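N-terminal acetyltransferase-like protein (Chaetomium thermophilum, PDB 5NNP) probably acts as the helical-repeat auxiliary subunit of an N-terminal acetyltransferase A complex, holding a catalytic partner that acetylates protein N-termini. Local coordinates at residues Y156-N161 against R538-M543; K426-M431 against N455-K460. All blocks are in the same frame, centred on the assembly; numbering follows the deposited sequence.

Contact 1: residues Y156-N161 against R538-M543; sequences YHLEGN and RAYVDM
The two rings of this contact, those of His157 and Tyr540, each meet an aliphatic methyl obliquely, and neither stacks on the other. Val541 CG2 comes to 4.3 Å from ND1 of the His157 imidazole. At the Tyr540 phenol, Leu158 CD1 approaches CE2, also at 4.3 Å. Between the rings lies the aliphatic centre, where Leu158 CD2 and Val541 CG1 are 4.1 Å apart and the two side chains run alongside one another, pointing opposite ways. Both branched residues are therefore shared: Leu158 gives one methyl to Tyr540 and the other to Val541, while Val541 divides its pair between Leu158 and His157. The torsion of Val541 explains this split, because CG1 stands anti to the backbone N (chi1 172°) and CG2 anti to the carbonyl carbon. The CA atoms of Leu158 and Val541, the closest pair, are 8.0 Å apart, and about 150 Å² is buried without any hydrogen bond across the interface. The polar ends of the rings are satisfied by other helices. His157 ND1 bonds to Tyr193 OH and NE2 to Glu200 OE2, both on helix 185-200, and Tyr540 OH pairs with His528 ND1. Bonds at both ring nitrogens should limit rotation of the imidazole, so the way the ring meets Val541 is probably largely fixed. Helix 146-159 stops just beyond the contact: Asn161 N bonds to Tyr156 O at 2.9 Å and Gly160 N to His157 O at 3.1 Å, with Gly160 at a positive phi of 99°. This Schellman motif, followed at once by Asn161 as N-cap of helix 162-175, makes the tight turn of a helical hairpin, as expected of a TPR-type solenoid; here the last turn of helix 146-159, through His157 and Leu158, packs against helix 537-547, far away in sequence.

Contact 2: residues K426-M431 against N455-K460; sequences KAAETM and NNENEK
This is a small, partly buried contact of Ala428, on helix 424-436, with Asn455 and Glu457 in the short turn between helices 442-454 and 458-465. Only 64 Å² is buried, and no hydrogen bond crosses it. The evidence is two approaches to one methyl: Ala428 CB lies 4.3 Å from Asn455 CB and 4.4 Å from Glu457 OE2. The turn owes its shape to Asn456, whose positive phi marks the C-prime position of a Schellman motif, and Glu457 follows as N-cap of the next helix. Glu457 reaches back over the turn, its CD anti to CA (chi2 172°), and both carboxylate oxygens are engaged. Asn455 ND2 donates to Glu457 OE2 at 2.9 Å, arriving from above the carboxylate plane, 51° out of it, with an N-H...O angle of 148°. Lys460 NZ forms a salt bridge with Glu457 OE1 at 3.1 Å on the syn side. The carboxylate is thus held by an amide and an ammonium group from its own segment, while Ala428 adds only van der Waals contact; the nearby lysine would be expected to favour the charged form of Glu457.

Contact 1 and contact 2 are independent sites of one helical solenoid: their centres are 47 Å apart, their nearest atoms about 33 Å apart, and they lie on opposite sides of the chain's centre. They also differ in range. Contact 1 joins segments 377 residues apart and sits about 18 Å from that centre, whereas contact 2 links segments 24 residues apart and lies about 29 Å out, between helix 424-436 and the turn that follows the next helix, 442-454. Contact 1 is the one beside another protein, since Asp542 and Met543 pack on apolar side chains of a second protein chain; no other chain of the assembly touches contact 2. A glycerol, probably from crystallisation, lies about 3 Å from the side chain of His157 in contact 1, which may mark a small pocket there.

Contact 1: residues Y156-N161 against R538-M543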
ATOM      1  N   TYR A 156      -4.667  -6.416 -23.401  1.00 30.84           N
ATOM      2  CA  TYR A 156      -5.945  -5.938 -23.920  1.00 36.06           C
ATOM      3  C   TYR A 156      -6.821  -5.403 -22.790  1.00 37.23           C
ATOM      4  O   TYR A 156      -7.410  -4.329 -22.898  1.00 44.50           O
ATOM      5  CB  TYR A 156      -6.685  -7.056 -24.648  1.00 43.13           C
ATOM      6  CG  TYR A 156      -6.306  -7.243 -26.092  1.00 43.71           C
ATOM      7  CD1 TYR A 156      -6.156  -6.157 -26.943  1.00 49.79           C
ATOM      8  CD2 TYR A 156      -6.127  -8.512 -26.616  1.00 41.46           C
ATOM      9  CE1 TYR A 156      -5.825  -6.344 -28.288  1.00 46.31           C
ATOM     10  CE2 TYR A 156      -5.791  -8.704 -27.927  1.00 43.38           C
ATOM     11  CZ  TYR A 156      -5.641  -7.629 -28.762  1.00 41.80           C
ATOM     12  OH  TYR A 156      -5.299  -7.868 -30.068  1.00 42.99           O
ATOM     13  N   HIS A 157      -6.894  -6.179 -21.713  1.00 36.49           N
ATOM     14  CA  HIS A 157      -7.658  -5.849 -20.513  1.00 33.24           C
ATOM     15  C   HIS A 157      -7.262  -4.501 -19.912  1.00 35.57           C
ATOM     16  O   HIS A 157      -8.118  -3.651 -19.641  1.00 31.03           O
ATOM     17  CB  HIS A 157      -7.470  -6.960 -19.481  1.00 35.38           C
ATOM     18  CG  HIS A 157      -8.372  -6.841 -18.296  1.00 38.93           C
ATOM     19  ND1 HIS A 157      -8.170  -7.561 -17.139  1.00 44.94           N
ATOM     20  CD2 HIS A 157      -9.470  -6.080 -18.083  1.00 33.65           C
ATOM     21  CE1 HIS A 157      -9.110  -7.247 -16.261  1.00 37.86           C
ATOM     22  NE2 HIS A 157      -9.909  -6.352 -16.807  1.00 31.87           N
ATOM     23  N   LEU A 158      -5.962  -4.303 -19.713  1.00 29.21           N
ATOM     24  CA  LEU A 158      -5.477  -3.064 -19.121  1.00 28.08           C
ATOM     25  C   LEU A 158      -5.649  -1.906 -20.095  1.00 38.92           C
ATOM     26  O   LEU A 158      -5.702  -0.749 -19.671  1.00 39.03           O
ATOM     27  CB  LEU A 158      -4.012  -3.194 -18.703  1.00 29.24           C
ATOM     28  CG  LEU A 158      -3.711  -4.188 -17.569  1.00 31.93           C
ATOM     29  CD1 LEU A 158      -2.214  -4.192 -17.230  1.00 30.39           C
ATOM     30  CD2 LEU A 158      -4.556  -3.870 -16.333  1.00 23.86           C
ATOM     31  N   GLU A 159      -5.725  -2.217 -21.393  1.00 38.10           N
ATOM     32  CA  GLU A 159      -5.913  -1.198 -22.425  1.00 34.65           C
ATOM     33  C   GLU A 159      -7.347  -0.717 -22.461  1.00 33.24           C
ATOM     34  O   GLU A 159      -7.639   0.294 -23.087  1.00 36.31           O
ATOM     35  CB  GLU A 159      -5.532  -1.730 -23.824  1.00 39.73           C
ATOM     36  CG  GLU A 159      -5.646  -0.688 -24.952  1.00 33.89           C
ATOM     37  CD  GLU A 159      -5.441  -1.264 -26.362  1.00 50.46           C
ATOM     38  OE1 GLU A 159      -4.826  -0.582 -27.216  1.00 56.89           O
ATOM     39  OE2 GLU A 159      -5.917  -2.385 -26.639  1.00 54.25           O
ATOM     40  N   GLY A 160      -8.249  -1.460 -21.830  1.00 33.77           N
ATOM     41  CA  GLY A 160      -9.670  -1.135 -21.897  1.00 28.51           C
ATOM     42  C   GLY A 160     -10.455  -1.961 -22.908  1.00 40.75           C
ATOM     43  O   GLY A 160     -11.666  -1.823 -23.010  1.00 38.33           O
ATOM     44  N   ASN A 161      -9.769  -2.830 -23.652  1.00 34.36           N
ATOM     45  CA  ASN A 161     -10.424  -3.709 -24.613  1.00 33.52           C
ATOM     46  C   ASN A 161     -10.840  -5.040 -23.973  1.00 35.61           C
ATOM     47  O   ASN A 161     -10.224  -6.088 -24.212  1.00 41.09           O
ATOM     48  CB  ASN A 161      -9.496  -3.956 -25.808  1.00 40.44           C
ATOM     49  CG  ASN A 161     -10.239  -4.405 -27.045  1.00 49.66           C
ATOM     50  OD1 ASN A 161     -11.352  -4.921 -26.962  1.00 51.55           O
ATOM     51  ND2 ASN A 161      -9.616  -4.222 -28.208  1.00 57.96           N
ATOM     52  N   ARG A 538      -5.402 -12.178 -11.359  1.00 27.47           N
ATOM     53  CA  ARG A 538      -6.196 -11.151 -10.698  1.00 28.24           C
ATOM     54  C   ARG A 538      -5.349 -10.315  -9.708  1.00 30.21           C
ATOM     55  O   ARG A 538      -5.505  -9.095  -9.637  1.00 32.97           O
ATOM     56  CB  ARG A 538      -7.400 -11.788  -9.996  1.00 27.77           C
ATOM     57  CG  ARG A 538      -8.449 -12.335 -10.959  1.00 39.29           C
ATOM     58  CD  ARG A 538      -9.434 -13.244 -10.249  1.00 40.39           C
ATOM     59  NE  ARG A 538      -8.742 -14.347  -9.594  1.00 36.13           N
ATOM     60  CZ  ARG A 538      -8.976 -14.740  -8.351  1.00 34.98           C
ATOM     61  NH1 ARG A 538      -9.906 -14.132  -7.641  1.00 31.57           N
ATOM     62  NH2 ARG A 538      -8.294 -15.752  -7.825  1.00 32.08           N
ATOM     63  N   ALA A 539      -4.427 -10.949  -8.984  1.00 25.47           N
ATOM     64  CA  ALA A 539      -3.604 -10.196  -8.046  1.00 31.91           C
ATOM     65  C   ALA A 539      -2.726  -9.225  -8.809  1.00 33.33           C
ATOM     66  O   ALA A 539      -2.565  -8.067  -8.400  1.00 31.21           O
ATOM     67  CB  ALA A 539      -2.748 -11.123  -7.157  1.00 24.57           C
ATOM     68  N   TYR A 540      -2.162  -9.699  -9.918  1.00 30.41           N
ATOM     69  CA  TYR A 540      -1.340  -8.837 -10.754  1.00 37.68           C
ATOM     70  C   TYR A 540      -2.112  -7.577 -11.193  1.00 34.66           C
ATOM     71  O   TYR A 540      -1.599  -6.455 -11.091  1.00 27.83           O
ATOM     72  CB  TYR A 540      -0.824  -9.583 -11.986  1.00 24.72           C
ATOM     73  CG  TYR A 540      -0.132  -8.660 -12.960  1.00 31.91           C
ATOM     74  CD1 TYR A 540       1.193  -8.295 -12.775  1.00 24.26           C
ATOM     75  CD2 TYR A 540      -0.814  -8.129 -14.051  1.00 26.36           C
ATOM     76  CE1 TYR A 540       1.822  -7.446 -13.656  1.00 29.47           C
ATOM     77  CE2 TYR A 540      -0.198  -7.277 -14.931  1.00 28.83           C
ATOM     78  CZ  TYR A 540       1.125  -6.930 -14.734  1.00 31.76           C
ATOM     79  OH  TYR A 540       1.749  -6.063 -15.616  1.00 31.16           O
ATOM     80  N   VAL A 541      -3.340  -7.764 -11.673  1.00 29.78           N
ATOM     81  CA  VAL A 541      -4.124  -6.644 -12.152  1.00 31.04           C
ATOM     82  C   VAL A 541      -4.522  -5.748 -10.982  1.00 34.22           C
ATOM     83  O   VAL A 541      -4.661  -4.547 -11.161  1.00 38.83           O
ATOM     84  CB  VAL A 541      -5.388  -7.085 -12.923  1.00 29.17           C
ATOM     85  CG1 VAL A 541      -6.259  -5.869 -13.218  1.00 25.15           C
ATOM     86  CG2 VAL A 541      -5.018  -7.774 -14.217  1.00 25.83           C
ATOM     87  N   ASP A 542      -4.697  -6.328  -9.794  1.00 32.43           N
ATOM     88  CA  ASP A 542      -4.917  -5.532  -8.579  1.00 28.48           C
ATOM     89  C   ASP A 542      -3.726  -4.635  -8.279  1.00 35.64           C
ATOM     90  O   ASP A 542      -3.883  -3.471  -7.899  1.00 37.44           O
ATOM     91  CB  ASP A 542      -5.172  -6.415  -7.364  1.00 31.07           C
ATOM     92  CG  ASP A 542      -6.591  -6.899  -7.285  1.00 45.71           C
ATOM     93  OD1 ASP A 542      -7.467  -6.244  -7.881  1.00 43.06           O
ATOM     94  OD2 ASP A 542      -6.830  -7.927  -6.612  1.00 55.44           O
ATOM     95  N   MET A 543      -2.535  -5.192  -8.439  1.00 28.04           N
ATOM     96  CA  MET A 543      -1.320  -4.466  -8.126  1.00 26.21           C
ATOM     97  C   MET A 543      -1.145  -3.278  -9.061  1.00 33.64           C
ATOM     98  O   MET A 543      -0.966  -2.145  -8.612  1.00 35.87           O
ATOM     99  CB  MET A 543      -0.118  -5.396  -8.206  1.00 21.55           C
ATOM    100  CG  MET A 543       1.167  -4.690  -7.882  1.00 32.53           C
ATOM    101  SD  MET A 543       2.530  -5.231  -8.914  1.00 45.85           S
ATOM    102  CE  MET A 543       1.910  -4.785 -10.507  1.00 23.30           C
TER

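Contact 2: residues K426-M431 against N455-K460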
ATOM      1  N   LYS A 426       6.771  16.201  29.830  1.00 45.12           N
ATOM      2  CA  LYS A 426       6.217  15.187  30.721  1.00 46.04           C
ATOM      3  C   LYS A 426       5.725  13.969  29.936  1.00 43.28           C
ATOM      4  O   LYS A 426       5.873  12.827  30.383  1.00 44.38           O
ATOM      5  CB  LYS A 426       5.078  15.783  31.545  1.00 48.00           C
ATOM      6  CG  LYS A 426       4.926  15.194  32.925  1.00 53.87           C
ATOM      7  CD  LYS A 426       3.638  15.688  33.565  1.00 56.97           C
ATOM      8  CE  LYS A 426       3.665  15.567  35.068  1.00 65.71           C
ATOM      9  NZ  LYS A 426       4.440  16.696  35.653  1.00 77.57           N
ATOM     10  N   ALA A 427       5.151  14.215  28.760  1.00 36.31           N
ATOM     11  CA  ALA A 427       4.608  13.140  27.940  1.00 31.99           C
ATOM     12  C   ALA A 427       5.715  12.222  27.417  1.00 47.23           C
ATOM     13  O   ALA A 427       5.546  11.010  27.376  1.00 47.36           O
ATOM     14  CB  ALA A 427       3.791  13.710  26.781  1.00 32.51           C
ATOM     15  N   ALA A 428       6.848  12.789  27.019  1.00 45.84           N
ATOM     16  CA  ALA A 428       7.957  11.974  26.525  1.00 42.16           C
ATOM     17  C   ALA A 428       8.650  11.237  27.678  1.00 40.44           C
ATOM     18  O   ALA A 428       9.024  10.077  27.566  1.00 42.14           O
ATOM     19  CB  ALA A 428       8.958  12.833  25.741  1.00 41.50           C
ATOM     20  N   GLU A 429       8.812  11.907  28.803  1.00 46.48           N
ATOM     21  CA  GLU A 429       9.396  11.248  29.965  1.00 44.17           C
ATOM     22  C   GLU A 429       8.556  10.031  30.380  1.00 43.77           C
ATOM     23  O   GLU A 429       9.101   8.969  30.670  1.00 44.45           O
ATOM     24  CB  GLU A 429       9.538  12.232  31.121  1.00 51.19           C
ATOM     25  CG  GLU A 429      10.274  11.655  32.325  1.00 72.10           C
ATOM     26  CD  GLU A 429      10.398  12.638  33.491  1.00 78.83           C
ATOM     27  OE1 GLU A 429       9.773  13.720  33.435  1.00 81.70           O
ATOM     28  OE2 GLU A 429      11.124  12.323  34.459  1.00 78.19           O
ATOM     29  N   THR A 430       7.230  10.180  30.376  1.00 42.34           N
ATOM     30  CA  THR A 430       6.335   9.110  30.812  1.00 38.69           C
ATOM     31  C   THR A 430       6.234   7.965  29.801  1.00 42.11           C
ATOM     32  O   THR A 430       6.181   6.790  30.176  1.00 44.63           O
ATOM     33  CB  THR A 430       4.932   9.661  31.109  1.00 40.39           C
ATOM     34  OG1 THR A 430       5.000  10.501  32.265  1.00 48.93           O
ATOM     35  CG2 THR A 430       3.950   8.540  31.386  1.00 36.99           C
ATOM     36  N   MET A 431       6.221   8.293  28.516  1.00 44.68           N
ATOM     37  CA  MET A 431       6.150   7.256  27.501  1.00 38.06           C
ATOM     38  C   MET A 431       7.422   6.449  27.514  1.00 42.19           C
ATOM     39  O   MET A 431       7.397   5.243  27.307  1.00 45.40           O
ATOM     40  CB  MET A 431       5.932   7.841  26.114  1.00 33.66           C
ATOM     41  CG  MET A 431       5.523   6.799  25.082  1.00 36.38           C
ATOM     42  SD  MET A 431       3.884   6.097  25.378  1.00 43.09           S
ATOM     43  CE  MET A 431       2.819   7.430  24.839  1.00 29.60           C
ATOM     44  N   ASN A 455       8.626  16.187  21.163  1.00 40.06           N
ATOM     45  CA  ASN A 455       9.280  17.113  22.086  1.00 40.72           C
ATOM     46  C   ASN A 455      10.585  17.679  21.507  1.00 44.25           C
ATOM     47  O   ASN A 455      11.407  18.236  22.219  1.00 41.45           O
ATOM     48  CB  ASN A 455       9.555  16.424  23.415  1.00 43.76           C
ATOM     49  CG  ASN A 455       9.923  17.395  24.509  1.00 44.59           C
ATOM     50  OD1 ASN A 455       9.435  18.514  24.547  1.00 52.63           O
ATOM     51  ND2 ASN A 455      10.776  16.962  25.415  1.00 42.81           N
ATOM     52  N   ASN A 456      10.741  17.524  20.200  1.00 40.24           N
ATOM     53  CA  ASN A 456      11.896  17.995  19.465  1.00 41.74           C
ATOM     54  C   ASN A 456      13.222  17.440  19.942  1.00 48.19           C
ATOM     55  O   ASN A 456      14.237  18.111  19.798  1.00 53.16           O
ATOM     56  CB  ASN A 456      11.954  19.517  19.486  1.00 46.32           C
ATOM     57  CG  ASN A 456      10.867  20.147  18.653  1.00 55.16           C
ATOM     58  OD1 ASN A 456      10.158  19.458  17.924  1.00 54.09           O
ATOM     59  ND2 ASN A 456      10.730  21.466  18.750  1.00 60.70           N
ATOM     60  N   GLU A 457      13.233  16.213  20.466  1.00 43.42           N
ATOM     61  CA  GLU A 457      14.499  15.584  20.852  1.00 45.34           C
ATOM     62  C   GLU A 457      14.965  14.548  19.832  1.00 49.20           C
ATOM     63  O   GLU A 457      14.967  13.345  20.111  1.00 52.22           O
ATOM     64  CB  GLU A 457      14.380  14.923  22.219  1.00 46.04           C
ATOM     65  CG  GLU A 457      14.219  15.884  23.379  1.00 48.48           C
ATOM     66  CD  GLU A 457      13.910  15.154  24.665  1.00 55.85           C
ATOM     67  OE1 GLU A 457      14.864  14.845  25.415  1.00 62.43           O
ATOM     68  OE2 GLU A 457      12.716  14.872  24.923  1.00 54.78           O
ATOM     69  N   ASN A 458      15.375  15.014  18.656  1.00 47.98           N
ATOM     70  CA  ASN A 458      15.704  14.112  17.548  1.00 48.95           C
ATOM     71  C   ASN A 458      16.773  13.091  17.890  1.00 45.13           C
ATOM     72  O   ASN A 458      16.604  11.891  17.680  1.00 48.81           O
ATOM     73  CB  ASN A 458      16.156  14.924  16.333  1.00 51.06           C
ATOM     74  CG  ASN A 458      15.100  15.903  15.878  1.00 50.97           C
ATOM     75  OD1 ASN A 458      14.754  16.845  16.598  1.00 55.71           O
ATOM     76  ND2 ASN A 458      14.560  15.674  14.697  1.00 46.10           N
ATOM     77  N   GLU A 459      17.882  13.577  18.418  1.00 41.83           N
ATOM     78  CA  GLU A 459      19.033  12.729  18.656  1.00 45.26           C
ATOM     79  C   GLU A 459      18.708  11.657  19.705  1.00 49.44           C
ATOM     80  O   GLU A 459      19.150  10.506  19.589  1.00 44.10           O
ATOM     81  CB  GLU A 459      20.237  13.590  19.055  1.00 40.04           C
ATOM     82  CG  GLU A 459      19.860  14.851  19.785  1.00 54.74           C
ATOM     83  CD  GLU A 459      19.721  16.059  18.881  1.00 59.71           C
ATOM     84  OE1 GLU A 459      18.618  16.636  18.842  1.00 61.21           O
ATOM     85  OE2 GLU A 459      20.716  16.458  18.240  1.00 65.01           O
ATOM     86  N   LYS A 460      17.907  12.027  20.704  1.00 44.49           N
ATOM     87  CA  LYS A 460      17.408  11.057  21.671  1.00 35.84           C
ATOM     88  C   LYS A 460      16.473  10.057  21.009  1.00 43.37           C
ATOM     89  O   LYS A 460      16.624   8.845  21.198  1.00 47.45           O
ATOM     90  CB  LYS A 460      16.692  11.757  22.815  1.00 38.69           C
ATOM     91  CG  LYS A 460      16.382  10.892  24.036  1.00 38.43           C
ATOM     92  CD  LYS A 460      15.677  11.769  25.063  1.00 44.69           C
ATOM     93  CE  LYS A 460      15.940  11.386  26.495  1.00 48.30           C
ATOM     94  NZ  LYS A 460      15.517  12.545  27.324  1.00 47.24           N
TER